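Local coordinates for protein gamma-glutamyltransferase 1 Threonine peptidase. MEROPS family T03 (PDB 7D9E) that probably catalyses the transfer of gamma-glutamyl groups from donors such as glutamine to amines or water, a transpeptidation usable for theanine synthesis, at residues L82-I96 / V127-F141. Sequence-based numbering, arbitrary orientation.
Sequences LYVDGKPYFLDYREI and VPGTVMGLWEAHQRF. With DON (6-diazenyl-5-oxo-L-norleucine), chain D.
Val127 N donates a nearly straight hydrogen bond of 2.8 Å to Ile96 O, lying in the carbonyl plane, and joins the loop that follows strand 87-93 to the loop that leads into helix 130-141. Beside it the two aliphatic chains run alongside each other, Ile96 CG1 against Val127 CB. Further along, Gly129 and Gly133, which bring no CB up against Tyr93, let the strand and helix axes come within 7.9 Å, nearly antiparallel at 155°. Tyr93 lies along the first turn of the helix, its CB 3.6 Å from Gly133 CA and its ring atom CD2 against Thr130 CA. A chi1 of 61° turns the ring along this helix start; the hydroxyl bonds Asn16 of the neighbouring small subunit. Leu91 CD2 packs against Gly133 O and Ala137 CB.

At the other end Phe141 fills the angle between the hairpin and the helix. Its edge meets the face of Tyr89, CZ lying over the ring centre and the planes at 60°, while Val84 CG2 makes a CH-pi contact 4.2 Å from the Phe141 centroid. One face of the Arg140 guanidinium lies over Tyr89 CE2, which is 3.6 Å from Arg140 NH2; Trp249 is the cation-pi partner of Arg140.

Next to Tyr93, Arg94 makes weak bonds to the DON carboxylate and salt bridges to Glu40 and Asp43 of the small subunit. Such helix-on-sheet packing is characteristic of the layered Ntn-hydrolase fold, here bordering the gamma-glutamyl pocket.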
# COMPACT_ATOMS: atom_id res chain seq x y z
N LEU A 82 -8.33 1.29 -11.08
CA LEU A 82 -9.58 1.93 -11.43
C LEU A 82 -10.43 1.01 -12.29
O LEU A 82 -9.92 0.18 -13.05
CB LEU A 82 -9.34 3.22 -12.25
CG LEU A 82 -8.45 4.32 -11.67
CD1 LEU A 82 -7.00 4.13 -12.03
CD2 LEU A 82 -8.94 5.69 -12.15
N TYR A 83 -11.74 1.17 -12.17
CA TYR A 83 -12.69 0.55 -13.08
C TYR A 83 -13.63 1.68 -13.50
O TYR A 83 -14.44 2.14 -12.69
CB TYR A 83 -13.43 -0.59 -12.40
CG TYR A 83 -14.02 -1.61 -13.33
CD1 TYR A 83 -13.20 -2.48 -14.02
CD2 TYR A 83 -15.39 -1.73 -13.48
CE1 TYR A 83 -13.73 -3.43 -14.87
CE2 TYR A 83 -15.94 -2.68 -14.32
CZ TYR A 83 -15.11 -3.54 -15.00
OH TYR A 83 -15.66 -4.49 -15.83
N VAL A 84 -13.49 2.15 -14.73
CA VAL A 84 -14.21 3.32 -15.22
C VAL A 84 -14.94 2.94 -16.49
O VAL A 84 -14.32 2.43 -17.43
CB VAL A 84 -13.27 4.51 -15.48
CG1 VAL A 84 -14.07 5.69 -16.04
CG2 VAL A 84 -12.54 4.89 -14.21
N ASP A 85 -16.25 3.17 -16.52
CA ASP A 85 -17.07 2.81 -17.67
C ASP A 85 -16.82 1.36 -18.09
O ASP A 85 -16.78 1.02 -19.27
CB ASP A 85 -16.81 3.78 -18.82
CG ASP A 85 -17.44 5.14 -18.58
OD1 ASP A 85 -18.33 5.24 -17.71
OD2 ASP A 85 -17.05 6.10 -19.27
N GLY A 86 -16.68 0.50 -17.09
CA GLY A 86 -16.55 -0.92 -17.33
C GLY A 86 -15.20 -1.36 -17.82
O GLY A 86 -15.08 -2.49 -18.30
N LYS A 87 -14.17 -0.51 -17.70
CA LYS A 87 -12.84 -0.82 -18.20
C LYS A 87 -11.83 -0.72 -17.06
O LYS A 87 -11.88 0.23 -16.28
CB LYS A 87 -12.43 0.19 -19.31
CG LYS A 87 -13.38 0.18 -20.50
CD LYS A 87 -13.22 1.40 -21.43
CE LYS A 87 -13.84 2.66 -20.85
N PRO A 88 -10.91 -1.68 -16.94
CA PRO A 88 -9.90 -1.62 -15.87
C PRO A 88 -8.69 -0.79 -16.26
O PRO A 88 -8.24 -0.80 -17.41
CB PRO A 88 -9.50 -3.09 -15.70
CG PRO A 88 -9.63 -3.65 -17.05
CD PRO A 88 -10.78 -2.91 -17.75
N TYR A 89 -8.15 -0.07 -15.28
CA TYR A 89 -6.96 0.73 -15.48
C TYR A 89 -6.07 0.65 -14.25
O TYR A 89 -6.54 0.36 -13.16
CB TYR A 89 -7.29 2.21 -15.70
CG TYR A 89 -8.16 2.50 -16.88
CD1 TYR A 89 -9.55 2.52 -16.78
CD2 TYR A 89 -7.60 2.78 -18.12
CE1 TYR A 89 -10.34 2.80 -17.86
CE2 TYR A 89 -8.39 3.05 -19.21
CZ TYR A 89 -9.76 3.06 -19.08
OH TYR A 89 -10.53 3.34 -20.18
N PHE A 90 -4.79 0.94 -14.45
CA PHE A 90 -3.84 0.98 -13.36
C PHE A 90 -2.87 2.13 -13.56
O PHE A 90 -2.28 2.27 -14.64
CB PHE A 90 -3.05 -0.32 -13.23
CG PHE A 90 -2.13 -0.33 -12.04
CD1 PHE A 90 -2.60 -0.62 -10.78
CD2 PHE A 90 -0.79 -0.03 -12.19
CE1 PHE A 90 -1.76 -0.63 -9.69
CE2 PHE A 90 0.05 -0.03 -11.09
CZ PHE A 90 -0.41 -0.31 -9.86
N LEU A 91 -2.69 2.94 -12.52
CA LEU A 91 -1.80 4.09 -12.56
C LEU A 91 -0.71 3.92 -11.52
O LEU A 91 -0.98 3.82 -10.32
CB LEU A 91 -2.57 5.40 -12.36
CG LEU A 91 -1.72 6.67 -12.38
CD1 LEU A 91 -1.07 6.83 -13.74
CD2 LEU A 91 -2.58 7.89 -12.06
N ASP A 92 0.54 3.94 -11.99
CA ASP A 92 1.71 3.75 -11.15
C ASP A 92 2.32 5.12 -10.91
O ASP A 92 2.83 5.75 -11.85
CB ASP A 92 2.65 2.80 -11.89
CG ASP A 92 4.06 2.72 -11.30
OD1 ASP A 92 4.44 3.53 -10.43
OD2 ASP A 92 4.78 1.78 -11.71
N TYR A 93 2.21 5.61 -9.67
CA TYR A 93 2.85 6.86 -9.26
C TYR A 93 3.80 6.58 -8.09
O TYR A 93 3.94 7.36 -7.14
CB TYR A 93 1.82 7.99 -9.05
CG TYR A 93 0.78 7.76 -8.00
CD1 TYR A 93 -0.44 7.18 -8.30
CD2 TYR A 93 0.98 8.18 -6.70
CE1 TYR A 93 -1.39 6.98 -7.31
CE2 TYR A 93 0.03 8.01 -5.73
CZ TYR A 93 -1.16 7.43 -6.05
OH TYR A 93 -2.13 7.23 -5.06
N ARG A 94 4.50 5.46 -8.21
CA ARG A 94 5.54 5.07 -7.28
C ARG A 94 6.76 5.96 -7.44
O ARG A 94 7.08 6.42 -8.54
CB ARG A 94 5.91 3.61 -7.61
CG ARG A 94 6.97 2.92 -6.77
CD ARG A 94 6.58 2.73 -5.36
NE ARG A 94 7.32 1.61 -4.74
CZ ARG A 94 7.20 1.28 -3.46
NH1 ARG A 94 6.39 1.99 -2.71
NH2 ARG A 94 7.90 0.29 -2.94
N GLU A 95 7.42 6.22 -6.32
CA GLU A 95 8.64 7.01 -6.40
C GLU A 95 9.71 6.30 -7.23
O GLU A 95 9.72 5.08 -7.37
CB GLU A 95 9.20 7.21 -5.00
CG GLU A 95 8.29 7.97 -4.07
CD GLU A 95 7.54 7.03 -3.13
OE1 GLU A 95 6.99 6.02 -3.63
OE2 GLU A 95 7.54 7.27 -1.89
N ILE A 96 10.65 7.10 -7.73
CA ILE A 96 11.81 6.60 -8.46
C ILE A 96 13.08 6.99 -7.70
O ILE A 96 13.14 8.02 -7.03
CB ILE A 96 11.90 7.07 -9.93
CG1 ILE A 96 11.90 8.57 -10.03
CG2 ILE A 96 10.73 6.49 -10.76
CD1 ILE A 96 12.01 9.08 -11.45
N VAL A 127 12.01 10.09 -5.45
CA VAL A 127 11.37 11.25 -6.07
C VAL A 127 9.85 11.10 -5.92
O VAL A 127 9.30 10.08 -6.38
CB VAL A 127 11.76 11.38 -7.54
CG1 VAL A 127 11.07 12.59 -8.14
CG2 VAL A 127 13.29 11.45 -7.70
N PRO A 128 9.15 12.04 -5.29
CA PRO A 128 7.71 11.82 -5.01
C PRO A 128 6.86 11.77 -6.28
O PRO A 128 7.07 12.55 -7.21
CB PRO A 128 7.32 13.04 -4.16
CG PRO A 128 8.60 13.48 -3.50
CD PRO A 128 9.66 13.23 -4.56
N GLY A 129 5.86 10.89 -6.26
CA GLY A 129 4.96 10.72 -7.39
C GLY A 129 3.52 11.14 -7.19
O GLY A 129 2.78 11.28 -8.16
N THR A 130 3.09 11.35 -5.95
CA THR A 130 1.66 11.48 -5.68
C THR A 130 1.00 12.62 -6.45
O THR A 130 -0.06 12.43 -7.06
CB THR A 130 1.43 11.60 -4.18
OG1 THR A 130 1.86 10.38 -3.60
CG2 THR A 130 -0.02 11.83 -3.89
N VAL A 131 1.58 13.82 -6.44
CA VAL A 131 0.94 14.93 -7.14
C VAL A 131 0.79 14.62 -8.63
O VAL A 131 -0.26 14.89 -9.23
CB VAL A 131 1.67 16.26 -6.88
CG1 VAL A 131 1.04 17.37 -7.72
CG2 VAL A 131 1.58 16.61 -5.40
N MET A 132 1.82 14.05 -9.25
CA MET A 132 1.70 13.65 -10.65
C MET A 132 0.64 12.60 -10.87
O MET A 132 -0.12 12.67 -11.85
CB MET A 132 3.06 13.25 -11.21
CG MET A 132 2.96 13.01 -12.70
SD MET A 132 2.90 14.48 -13.61
CE MET A 132 4.70 15.05 -13.46
N GLY A 133 0.60 11.59 -10.01
CA GLY A 133 -0.40 10.54 -10.14
C GLY A 133 -1.82 11.08 -10.08
O GLY A 133 -2.64 10.79 -10.97
N LEU A 134 -2.12 11.88 -9.07
CA LEU A 134 -3.47 12.42 -8.92
C LEU A 134 -3.82 13.30 -10.11
O LEU A 134 -4.96 13.26 -10.62
CB LEU A 134 -3.58 13.19 -7.61
CG LEU A 134 -3.29 12.35 -6.36
CD1 LEU A 134 -3.27 13.24 -5.12
CD2 LEU A 134 -4.31 11.25 -6.23
N TRP A 135 -2.86 14.09 -10.60
CA TRP A 135 -3.08 14.89 -11.79
C TRP A 135 -3.41 14.03 -13.00
O TRP A 135 -4.38 14.29 -13.73
CB TRP A 135 -1.83 15.71 -12.09
CG TRP A 135 -1.97 16.51 -13.35
CD1 TRP A 135 -1.40 16.25 -14.55
CD2 TRP A 135 -2.74 17.70 -13.52
NE1 TRP A 135 -1.77 17.20 -15.47
CE2 TRP A 135 -2.60 18.11 -14.86
CE3 TRP A 135 -3.54 18.47 -12.66
CZ2 TRP A 135 -3.21 19.24 -15.36
CZ3 TRP A 135 -4.16 19.60 -13.17
CH2 TRP A 135 -3.99 19.97 -14.51
N GLU A 136 -2.59 13.01 -13.27
CA GLU A 136 -2.82 12.16 -14.43
C GLU A 136 -4.18 11.47 -14.35
O GLU A 136 -4.88 11.39 -15.36
CB GLU A 136 -1.70 11.13 -14.58
CG GLU A 136 -0.35 11.71 -15.02
CD GLU A 136 -0.39 12.44 -16.35
OE1 GLU A 136 -1.41 12.36 -17.07
OE2 GLU A 136 0.61 13.12 -16.67
N ALA A 137 -4.56 10.98 -13.18
CA ALA A 137 -5.86 10.33 -13.05
C ALA A 137 -6.99 11.32 -13.33
O ALA A 137 -7.93 11.02 -14.06
CB ALA A 137 -6.02 9.73 -11.66
N HIS A 138 -6.90 12.52 -12.74
CA HIS A 138 -7.94 13.52 -12.95
C HIS A 138 -8.01 13.98 -14.41
O HIS A 138 -9.10 14.16 -14.97
CB HIS A 138 -7.72 14.71 -12.03
CG HIS A 138 -8.85 15.68 -12.07
ND1 HIS A 138 -8.78 16.88 -12.75
CD2 HIS A 138 -10.11 15.60 -11.58
CE1 HIS A 138 -9.94 17.51 -12.64
NE2 HIS A 138 -10.76 16.76 -11.93
N GLN A 139 -6.85 14.19 -15.03
CA GLN A 139 -6.84 14.63 -16.43
C GLN A 139 -7.57 13.63 -17.31
O GLN A 139 -8.23 14.00 -18.29
CB GLN A 139 -5.39 14.74 -16.89
CG GLN A 139 -4.72 16.00 -16.48
CD GLN A 139 -5.14 17.15 -17.36
OE1 GLN A 139 -5.83 18.06 -16.91
NE2 GLN A 139 -4.76 17.09 -18.62
N ARG A 140 -7.45 12.35 -16.98
CA ARG A 140 -8.03 11.34 -17.87
C ARG A 140 -9.50 11.08 -17.60
O ARG A 140 -10.27 10.85 -18.54
CB ARG A 140 -7.23 10.04 -17.77
CG ARG A 140 -7.70 8.95 -18.72
CD ARG A 140 -6.69 7.81 -18.77
NE ARG A 140 -6.88 6.96 -19.95
CZ ARG A 140 -6.17 5.87 -20.20
NH1 ARG A 140 -5.20 5.50 -19.36
NH2 ARG A 140 -6.41 5.17 -21.28
N PHE A 141 -9.93 11.14 -16.34
CA PHE A 141 -11.26 10.67 -15.98
C PHE A 141 -12.10 11.68 -15.20
O PHE A 141 -13.30 11.46 -15.06
CB PHE A 141 -11.14 9.40 -15.13
CG PHE A 141 -10.48 8.26 -15.83
CD1 PHE A 141 -11.06 7.69 -16.95
CD2 PHE A 141 -9.28 7.74 -15.38
CE1 PHE A 141 -10.47 6.62 -17.61
CE2 PHE A 141 -8.68 6.67 -16.03
CZ PHE A 141 -9.28 6.10 -17.14
O DON D . 5.42 -0.15 -0.87
C DON D . 5.47 -1.04 0.14
OXT DON D . 5.21 -2.22 -0.09
CA DON D . 5.73 -0.37 1.48
N DON D . 6.65 0.74 1.34
CB DON D . 4.30 -0.07 1.99
C1E DON D . 4.31 0.77 3.23
C1D DON D . 2.91 0.76 3.79
O1J DON D . 1.97 0.17 3.23